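Local coordinates for homocysteine S-methyltransferase (Escherichia coli, PDB 5DMM), which catalyses methyl transfer from S-methylmethionine, or less efficiently S-adenosylmethionine, to homocysteine, yielding methionine with the help of zinc, at residues A[164-176]-A[191-205]. Residues are numbered along the deposited sequence; the frame is centred on the assembly and turned at random.
Sequences LLACETLPNFSEI and AWFSFTLRDSEHLSD. With HCS (2-amino-4-mercapto-butyric acid), chain F.
Asp205 OD2 is gripped twice: Phe173 N at the start of helix 173-183 donates to it over 2.8 Å, nearly straight at 173° but from above the carboxylate plane, and a water donates a second hydrogen bond to it. A carboxylate probably suits this place, its negative charge facing the N-H groups at the start of a helix; Asn172, the N-cap, accepts from Glu175 N of the same first turn through OD1. The helix links neighbouring parallel strands 164-170 and 191-197, a beta-alpha-beta unit of the TIM barrel. Backbone bonds alternate between the strands until a beta bulge at Glu168 and Thr169 shifts the register, after which Leu170 N reaches Ser194 O at 3.1 Å. At this break Glu168 and Thr169 join the homocysteine pocket, Thr169 OG1 lying 3.2 Å from the ligand SD.

On the side facing the barrel interior, Trp192 folds its indole back over strand 164-168, CG set between backbone N and carbonyl carbon (chi1 76°). Ala166 is small enough to lie beneath it, CB 3.4 Å from Trp192 CZ2, while NE1 is hydrogen-bonded to Tyr253 OH, which is also hydrogen-bonded to Glu168 OE1. A leucine in place of Trp192 would probably uncover Ala166 and leave the Tyr253 hydroxyl without its indole partner. On the helix-facing side, Cys167 lays CB over one face of the Phe193 ring, and Leu170 CD1 approaches Phe193 CD2 obliquely. Branched Ile176 serves two rings: CG2 lies 3.9 Å from Phe193 CD2, and CD1, ending a side chain that crosses that of Phe195 at about a right angle, comes within 3.6 Å of Phe195 CE1.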
ATOM      1  N   LEU A 164      10.076   0.336  -2.541  1.00 17.07           N
ATOM      2  CA  LEU A 164       9.396  -0.945  -2.661  1.00 17.16           C
ATOM      3  C   LEU A 164       7.975  -0.757  -3.161  1.00 18.40           C
ATOM      4  O   LEU A 164       7.506   0.367  -3.326  1.00 17.24           O
ATOM      5  CB  LEU A 164       9.393  -1.688  -1.330  1.00 20.07           C
ATOM      6  CG  LEU A 164       8.540  -1.144  -0.190  1.00 14.00           C
ATOM      7  CD1 LEU A 164       8.569  -2.178   0.942  1.00 23.41           C
ATOM      8  CD2 LEU A 164       9.046   0.181   0.338  1.00 21.52           C
ATOM      9  N   LEU A 165       7.315  -1.878  -3.423  1.00 14.57           N
ATOM     10  CA  LEU A 165       5.966  -1.888  -3.949  1.00 13.26           C
ATOM     11  C   LEU A 165       5.021  -2.321  -2.853  1.00 16.58           C
ATOM     12  O   LEU A 165       5.255  -3.321  -2.160  1.00 16.09           O
ATOM     13  CB  LEU A 165       5.840  -2.828  -5.143  1.00 14.21           C
ATOM     14  CG  LEU A 165       6.761  -2.558  -6.333  1.00 18.65           C
ATOM     15  CD1 LEU A 165       6.585  -3.608  -7.417  1.00 16.33           C
ATOM     16  CD2 LEU A 165       6.481  -1.172  -6.915  1.00 13.80           C
ATOM     17  N   ALA A 166       3.963  -1.546  -2.692  1.00 14.33           N
ATOM     18  CA  ALA A 166       2.872  -1.897  -1.791  1.00 13.65           C
ATOM     19  C   ALA A 166       1.745  -2.535  -2.597  1.00 16.70           C
ATOM     20  O   ALA A 166       0.864  -1.836  -3.122  1.00 15.95           O
ATOM     21  CB  ALA A 166       2.375  -0.664  -1.068  1.00 13.69           C
ATOM     22  N   CYS A 167       1.787  -3.855  -2.732  1.00 13.90           N
ATOM     23  CA  CYS A 167       0.745  -4.566  -3.458  1.00 13.63           C
ATOM     24  C   CYS A 167      -0.355  -4.809  -2.437  1.00 14.87           C
ATOM     25  O   CYS A 167      -0.200  -5.649  -1.558  1.00 17.71           O
ATOM     26  CB  CYS A 167       1.278  -5.868  -4.046  1.00 17.44           C
ATOM     27  SG  CYS A 167       2.671  -5.595  -5.178  1.00 18.66           S
ATOM     28  N   GLU A 168      -1.447  -4.065  -2.541  1.00 14.05           N
ATOM     29  CA  GLU A 168      -2.362  -3.935  -1.407  1.00 15.93           C
ATOM     30  C   GLU A 168      -3.835  -4.106  -1.748  1.00 16.97           C
ATOM     31  O   GLU A 168      -4.238  -3.986  -2.909  1.00 15.83           O
ATOM     32  CB  GLU A 168      -2.165  -2.568  -0.763  1.00 18.45           C
ATOM     33  CG  GLU A 168      -2.467  -1.406  -1.729  1.00 16.01           C
ATOM     34  CD  GLU A 168      -2.232  -0.043  -1.106  1.00 23.80           C
ATOM     35  OE1 GLU A 168      -1.962   0.021   0.113  1.00 19.30           O
ATOM     36  OE2 GLU A 168      -2.323   0.969  -1.843  1.00 19.31           O
ATOM     37  N   THR A 169      -4.639  -4.357  -0.716  1.00 14.65           N
ATOM     38  CA  THR A 169      -6.083  -4.520  -0.858  1.00 16.63           C
ATOM     39  C   THR A 169      -6.410  -5.666  -1.836  1.00 18.80           C
ATOM     40  O   THR A 169      -7.406  -5.622  -2.562  1.00 18.37           O
ATOM     41  CB  THR A 169      -6.758  -3.198  -1.343  1.00 17.90           C
ATOM     42  OG1 THR A 169      -6.055  -2.070  -0.806  1.00 18.10           O
ATOM     43  CG2 THR A 169      -8.218  -3.123  -0.910  1.00 19.51           C
ATOM     44  N   LEU A 170      -5.571  -6.696  -1.828  1.00 16.06           N
ATOM     45  CA  LEU A 170      -5.666  -7.801  -2.788  1.00 17.30           C
ATOM     46  C   LEU A 170      -6.657  -8.876  -2.322  1.00 19.16           C
ATOM     47  O   LEU A 170      -6.488  -9.435  -1.250  1.00 17.46           O
ATOM     48  CB  LEU A 170      -4.288  -8.432  -2.995  1.00 18.07           C
ATOM     49  CG  LEU A 170      -3.116  -7.502  -3.343  1.00 16.02           C
ATOM     50  CD1 LEU A 170      -1.832  -8.305  -3.403  1.00 18.69           C
ATOM     51  CD2 LEU A 170      -3.358  -6.779  -4.659  1.00 18.07           C
ATOM     52  N   PRO A 171      -7.680  -9.177  -3.138  1.00 19.22           N
ATOM     53  CA  PRO A 171      -8.745 -10.108  -2.752  1.00 18.90           C
ATOM     54  C   PRO A 171      -8.706 -11.454  -3.465  1.00 21.51           C
ATOM     55  O   PRO A 171      -9.461 -12.350  -3.090  1.00 19.02           O
ATOM     56  CB  PRO A 171      -9.997  -9.358  -3.177  1.00 22.28           C
ATOM     57  CG  PRO A 171      -9.548  -8.696  -4.483  1.00 21.87           C
ATOM     58  CD  PRO A 171      -8.065  -8.385  -4.322  1.00 18.70           C
ATOM     59  N   ASN A 172      -7.861 -11.569  -4.486  1.00 20.84           N
ATOM     60  CA  ASN A 172      -7.917 -12.656  -5.455  1.00 19.67           C
ATOM     61  C   ASN A 172      -6.589 -13.406  -5.555  1.00 18.95           C
ATOM     62  O   ASN A 172      -5.545 -12.814  -5.839  1.00 17.86           O
ATOM     63  CB  ASN A 172      -8.326 -12.086  -6.823  1.00 19.73           C
ATOM     64  CG  ASN A 172      -8.451 -13.150  -7.894  1.00 21.25           C
ATOM     65  OD1 ASN A 172      -7.449 -13.675  -8.380  1.00 20.79           O
ATOM     66  ND2 ASN A 172      -9.689 -13.456  -8.284  1.00 22.91           N
ATOM     67  N   PHE A 173      -6.641 -14.714  -5.311  1.00 20.41           N
ATOM     68  CA  PHE A 173      -5.457 -15.572  -5.265  1.00 21.49           C
ATOM     69  C   PHE A 173      -4.763 -15.698  -6.610  1.00 19.50           C
ATOM     70  O   PHE A 173      -3.530 -15.639  -6.679  1.00 18.82           O
ATOM     71  CB  PHE A 173      -5.848 -16.961  -4.746  1.00 21.35           C
ATOM     72  CG  PHE A 173      -4.685 -17.856  -4.439  1.00 24.09           C
ATOM     73  CD1 PHE A 173      -3.605 -17.401  -3.704  1.00 26.36           C
ATOM     74  CD2 PHE A 173      -4.693 -19.181  -4.851  1.00 31.53           C
ATOM     75  CE1 PHE A 173      -2.533 -18.246  -3.406  1.00 27.41           C
ATOM     76  CE2 PHE A 173      -3.627 -20.032  -4.555  1.00 34.88           C
ATOM     77  CZ  PHE A 173      -2.544 -19.559  -3.835  1.00 28.20           C
ATOM     78  N   SER A 174      -5.534 -15.874  -7.680  1.00 21.83           N
ATOM     79  CA  SER A 174      -4.917 -16.050  -8.992  1.00 22.09           C
ATOM     80  C   SER A 174      -4.176 -14.770  -9.387  1.00 17.52           C
ATOM     81  O   SER A 174      -3.106 -14.830  -9.987  1.00 20.99           O
ATOM     82  CB  SER A 174      -5.957 -16.441 -10.054  1.00 24.76           C
ATOM     83  OG  SER A 174      -6.831 -15.369 -10.363  1.00 34.34           O
ATOM     84  N   GLU A 175      -4.718 -13.614  -9.010  1.00 16.66           N
ATOM     85  CA  GLU A 175      -4.036 -12.347  -9.284  1.00 17.07           C
ATOM     86  C   GLU A 175      -2.776 -12.205  -8.413  1.00 16.41           C
ATOM     87  O   GLU A 175      -1.744 -11.714  -8.866  1.00 16.11           O
ATOM     88  CB  GLU A 175      -4.988 -11.167  -9.065  1.00 17.74           C
ATOM     89  CG  GLU A 175      -4.317  -9.798  -9.154  1.00 15.46           C
ATOM     90  CD  GLU A 175      -5.285  -8.653  -8.924  1.00 17.84           C
ATOM     91  OE1 GLU A 175      -6.298  -8.841  -8.211  1.00 18.06           O
ATOM     92  OE2 GLU A 175      -5.030  -7.559  -9.468  1.00 18.14           O
ATOM     93  N   ILE A 176      -2.849 -12.662  -7.168  1.00 14.03           N
ATOM     94  CA  ILE A 176      -1.681 -12.642  -6.296  1.00 13.73           C
ATOM     95  C   ILE A 176      -0.541 -13.467  -6.905  1.00 17.03           C
ATOM     96  O   ILE A 176       0.613 -13.028  -6.910  1.00 17.21           O
ATOM     97  CB  ILE A 176      -2.041 -13.146  -4.877  1.00 16.80           C
ATOM     98  CG1 ILE A 176      -2.872 -12.068  -4.150  1.00 17.77           C
ATOM     99  CG2 ILE A 176      -0.777 -13.479  -4.100  1.00 16.60           C
ATOM    100  CD1 ILE A 176      -3.590 -12.568  -2.903  1.00 18.47           C
ATOM    101  N   ALA A 191       8.691  -6.096  -2.426  1.00 14.76           N
ATOM    102  CA  ALA A 191       7.282  -5.751  -2.209  1.00 15.05           C
ATOM    103  C   ALA A 191       6.724  -6.311  -0.908  1.00 17.01           C
ATOM    104  O   ALA A 191       7.220  -7.326  -0.403  1.00 14.84           O
ATOM    105  CB  ALA A 191       6.432  -6.254  -3.377  1.00 15.67           C
ATOM    106  N   TRP A 192       5.686  -5.663  -0.380  1.00 14.52           N
ATOM    107  CA  TRP A 192       4.805  -6.339   0.561  1.00 14.83           C
ATOM    108  C   TRP A 192       3.520  -6.653  -0.178  1.00 14.87           C
ATOM    109  O   TRP A 192       3.185  -6.002  -1.166  1.00 14.10           O
ATOM    110  CB  TRP A 192       4.556  -5.524   1.855  1.00 13.74           C
ATOM    111  CG  TRP A 192       3.606  -4.318   1.837  1.00 13.12           C
ATOM    112  CD1 TRP A 192       2.248  -4.328   1.646  1.00 13.77           C
ATOM    113  CD2 TRP A 192       3.956  -2.951   2.116  1.00 14.20           C
ATOM    114  NE1 TRP A 192       1.741  -3.044   1.758  1.00 14.32           N
ATOM    115  CE2 TRP A 192       2.768  -2.187   2.051  1.00 16.53           C
ATOM    116  CE3 TRP A 192       5.160  -2.300   2.410  1.00 14.18           C
ATOM    117  CZ2 TRP A 192       2.752  -0.805   2.276  1.00 17.87           C
ATOM    118  CZ3 TRP A 192       5.140  -0.932   2.638  1.00 15.49           C
ATOM    119  CH2 TRP A 192       3.949  -0.198   2.565  1.00 18.33           C
ATOM    120  N   PHE A 193       2.856  -7.713   0.262  1.00 11.70           N
ATOM    121  CA  PHE A 193       1.548  -8.104  -0.241  1.00 13.78           C
ATOM    122  C   PHE A 193       0.563  -8.031   0.914  1.00 15.42           C
ATOM    123  O   PHE A 193       0.733  -8.723   1.930  1.00 16.84           O
ATOM    124  CB  PHE A 193       1.574  -9.530  -0.819  1.00 13.59           C
ATOM    125  CG  PHE A 193       2.089  -9.619  -2.242  1.00 16.89           C
ATOM    126  CD1 PHE A 193       3.300  -9.040  -2.605  1.00 18.26           C
ATOM    127  CD2 PHE A 193       1.379 -10.321  -3.205  1.00 17.52           C
ATOM    128  CE1 PHE A 193       3.778  -9.133  -3.926  1.00 18.01           C
ATOM    129  CE2 PHE A 193       1.854 -10.425  -4.526  1.00 18.95           C
ATOM    130  CZ  PHE A 193       3.053  -9.830  -4.881  1.00 19.46           C
ATOM    131  N   SER A 194      -0.449  -7.189   0.761  1.00 13.16           N
ATOM    132  CA  SER A 194      -1.463  -7.033   1.788  1.00 15.57           C
ATOM    133  C   SER A 194      -2.841  -7.349   1.212  1.00 16.31           C
ATOM    134  O   SER A 194      -3.145  -6.967   0.081  1.00 14.62           O
ATOM    135  CB  SER A 194      -1.408  -5.623   2.366  1.00 15.89           C
ATOM    136  OG  SER A 194      -2.423  -5.444   3.340  1.00 19.71           O
ATOM    137  N   PHE A 195      -3.659  -8.039   2.008  1.00 15.14           N
ATOM    138  CA  PHE A 195      -4.882  -8.701   1.549  1.00 16.02           C
ATOM    139  C   PHE A 195      -6.157  -8.163   2.184  1.00 18.34           C
ATOM    140  O   PHE A 195      -6.133  -7.669   3.320  1.00 16.45           O
ATOM    141  CB  PHE A 195      -4.805 -10.207   1.852  1.00 16.59           C
ATOM    142  CG  PHE A 195      -3.471 -10.812   1.554  1.00 17.36           C
ATOM    143  CD1 PHE A 195      -2.987 -10.833   0.254  1.00 16.10           C
ATOM    144  CD2 PHE A 195      -2.698 -11.347   2.565  1.00 19.97           C
ATOM    145  CE1 PHE A 195      -1.753 -11.379  -0.029  1.00 20.51           C
ATOM    146  CE2 PHE A 195      -1.456 -11.900   2.287  1.00 18.96           C
ATOM    147  CZ  PHE A 195      -0.985 -11.910   0.988  1.00 16.75           C
ATOM    148  N   THR A 196      -7.276  -8.292   1.466  1.00 16.42           N
ATOM    149  CA  THR A 196      -8.593  -8.176   2.096  1.00 18.01           C
ATOM    150  C   THR A 196      -9.136  -9.581   2.360  1.00 22.35           C
ATOM    151  O   THR A 196      -8.772 -10.543   1.667  1.00 21.28           O
ATOM    152  CB  THR A 196      -9.611  -7.378   1.252  1.00 24.64           C
ATOM    153  OG1 THR A 196      -9.841  -8.040   0.004  1.00 22.44           O
ATOM    154  CG2 THR A 196      -9.112  -5.967   1.020  1.00 22.95           C
ATOM    155  N   LEU A 197     -10.003  -9.690   3.362  1.00 20.76           N
ATOM    156  CA  LEU A 197     -10.387 -10.991   3.897  1.00 23.86           C
ATOM    157  C   LEU A 197     -11.884 -11.236   3.860  1.00 22.37           C
ATOM    158  O   LEU A 197     -12.682 -10.300   3.944  1.00 27.73           O
ATOM    159  CB  LEU A 197      -9.892 -11.127   5.342  1.00 22.10           C
ATOM    160  CG  LEU A 197      -8.383 -11.002   5.539  1.00 23.05           C
ATOM    161  CD1 LEU A 197      -8.042 -11.082   7.002  1.00 24.35           C
ATOM    162  CD2 LEU A 197      -7.609 -12.063   4.756  1.00 23.52           C
ATOM    163  N   ARG A 198     -12.246 -12.506   3.742  1.00 20.84           N
ATOM    164  CA  ARG A 198     -13.616 -12.968   3.897  1.00 23.86           C
ATOM    165  C   ARG A 198     -13.896 -13.187   5.388  1.00 27.14           C
ATOM    166  O   ARG A 198     -14.967 -12.849   5.901  1.00 28.48           O
ATOM    167  CB  ARG A 198     -13.824 -14.261   3.099  1.00 26.18           C
ATOM    168  CG  ARG A 198     -15.163 -14.933   3.296  1.00 31.70           C
ATOM    169  CD  ARG A 198     -15.322 -16.110   2.339  1.00 36.02           C
ATOM    170  NE  ARG A 198     -15.453 -15.668   0.948  1.00 33.96           N
ATOM    171  CZ  ARG A 198     -15.846 -16.445  -0.059  1.00 37.44           C
ATOM    172  NH1 ARG A 198     -16.155 -17.717   0.159  1.00 36.42           N
ATOM    173  NH2 ARG A 198     -15.933 -15.952  -1.291  1.00 32.63           N
ATOM    174  N   ASP A 199     -12.904 -13.755   6.064  1.00 23.36           N
ATOM    175  CA  ASP A 199     -12.933 -13.959   7.505  1.00 25.44           C
ATOM    176  C   ASP A 199     -11.490 -14.029   7.975  1.00 25.10           C
ATOM    177  O   ASP A 199     -10.572 -13.848   7.177  1.00 22.27           O
ATOM    178  CB  ASP A 199     -13.699 -15.233   7.873  1.00 26.41           C
ATOM    179  CG  ASP A 199     -13.204 -16.452   7.119  1.00 27.81           C
ATOM    180  OD1 ASP A 199     -12.064 -16.890   7.363  1.00 28.85           O
ATOM    181  OD2 ASP A 199     -13.961 -16.980   6.278  1.00 37.07           O
ATOM    182  N   SER A 200     -11.279 -14.313   9.257  1.00 24.24           N
ATOM    183  CA  SER A 200      -9.936 -14.249   9.813  1.00 24.42           C
ATOM    184  C   SER A 200      -8.962 -15.286   9.238  1.00 26.23           C
ATOM    185  O   SER A 200      -7.756 -15.182   9.470  1.00 24.15           O
ATOM    186  CB  SER A 200      -9.992 -14.389  11.333  1.00 28.69           C
ATOM    187  OG  SER A 200     -10.339 -15.710  11.690  1.00 31.48           O
ATOM    188  N   GLU A 201      -9.454 -16.272   8.487  1.00 21.81           N
ATOM    189  CA  GLU A 201      -8.547 -17.258   7.887  1.00 25.09           C
ATOM    190  C   GLU A 201      -8.696 -17.421   6.372  1.00 23.44           C
ATOM    191  O   GLU A 201      -8.159 -18.363   5.797  1.00 19.31           O
ATOM    192  CB  GLU A 201      -8.740 -18.633   8.540  1.00 33.61           C
ATOM    193  CG  GLU A 201      -8.679 -18.638  10.054  1.00 33.98           C
ATOM    194  CD  GLU A 201     -10.019 -18.971  10.671  1.00 45.19           C
ATOM    195  OE1 GLU A 201     -10.631 -19.984  10.257  1.00 51.81           O
ATOM    196  OE2 GLU A 201     -10.469 -18.213  11.558  1.00 49.66           O
ATOM    197  N   HIS A 202      -9.421 -16.523   5.717  1.00 22.67           N
ATOM    198  CA  HIS A 202      -9.638 -16.680   4.281  1.00 23.51           C
ATOM    199  C   HIS A 202      -9.536 -15.365   3.531  1.00 21.23           C
ATOM    200  O   HIS A 202     -10.041 -14.348   3.983  1.00 20.58           O
ATOM    201  CB  HIS A 202     -11.009 -17.318   4.001  1.00 24.59           C
ATOM    202  CG  HIS A 202     -11.153 -18.709   4.541  1.00 23.49           C
ATOM    203  ND1 HIS A 202     -11.629 -18.970   5.810  1.00 22.82           N
ATOM    204  CD2 HIS A 202     -10.876 -19.913   3.989  1.00 24.32           C
ATOM    205  CE1 HIS A 202     -11.637 -20.275   6.016  1.00 23.92           C
ATOM    206  NE2 HIS A 202     -11.186 -20.871   4.924  1.00 27.13           N
ATOM    207  N   LEU A 203      -8.882 -15.412   2.377  1.00 21.10           N
ATOM    208  CA  LEU A 203      -8.942 -14.337   1.389  1.00 22.89           C
ATOM    209  C   LEU A 203     -10.381 -13.994   1.049  1.00 22.10           C
ATOM    210  O   LEU A 203     -11.259 -14.837   1.195  1.00 22.85           O
ATOM    211  CB  LEU A 203      -8.221 -14.757   0.105  1.00 21.85           C
ATOM    212  CG  LEU A 203      -6.823 -14.258  -0.243  1.00 30.66           C
ATOM    213  CD1 LEU A 203      -6.588 -14.421  -1.758  1.00 23.31           C
ATOM    214  CD2 LEU A 203      -6.641 -12.823   0.178  1.00 22.89           C
ATOM    215  N   SER A 204     -10.619 -12.776   0.556  1.00 19.34           N
ATOM    216  CA  SER A 204     -11.947 -12.374   0.103  1.00 19.61           C
ATOM    217  C   SER A 204     -12.556 -13.379  -0.888  1.00 23.87           C
ATOM    218  O   SER A 204     -13.755 -13.654  -0.825  1.00 24.97           O
ATOM    219  CB  SER A 204     -11.901 -10.984  -0.544  1.00 22.87           C
ATOM    220  OG  SER A 204     -11.651  -9.968   0.417  1.00 24.17           O
ATOM    221  N   ASP A 205     -11.736 -13.937  -1.782  1.00 19.06           N
ATOM    222  CA  ASP A 205     -12.235 -14.887  -2.787  1.00 21.24           C
ATOM    223  C   ASP A 205     -12.407 -16.318  -2.263  1.00 24.47           C
ATOM    224  O   ASP A 205     -12.769 -17.213  -3.024  1.00 27.21           O
ATOM    225  CB  ASP A 205     -11.324 -14.905  -4.019  1.00 21.56           C
ATOM    226  CG  ASP A 205      -9.989 -15.608  -3.780  1.00 22.42           C
ATOM    227  OD1 ASP A 205      -9.692 -16.032  -2.644  1.00 23.48           O
ATOM    228  OD2 ASP A 205      -9.209 -15.724  -4.748  1.00 24.69           O
TER
HETATM  229  N   HCS F 505      -5.182   3.861  -1.933  0.82 37.06           N
HETATM  230  CA  HCS F 505      -4.929   3.326  -0.610  0.82 36.38           C
HETATM  231  CB  HCS F 505      -5.579   1.953  -0.484  0.82 34.42           C
HETATM  232  CG  HCS F 505      -7.090   2.045  -0.662  0.82 35.27           C
HETATM  233  SD  HCS F 505      -7.853   0.478  -0.176  0.82 38.40           S
HETATM  234  C   HCS F 505      -3.450   3.200  -0.395  0.82 34.89           C
HETATM  235  OXT HCS F 505      -2.683   3.520  -1.329  0.82 25.42           O
HETATM  236  O   HCS F 505      -3.040   2.780   0.709  0.82 35.94           O
HETATM  237  O   HOH W   1      -8.636 -16.821  -7.398  1.00 25.63           O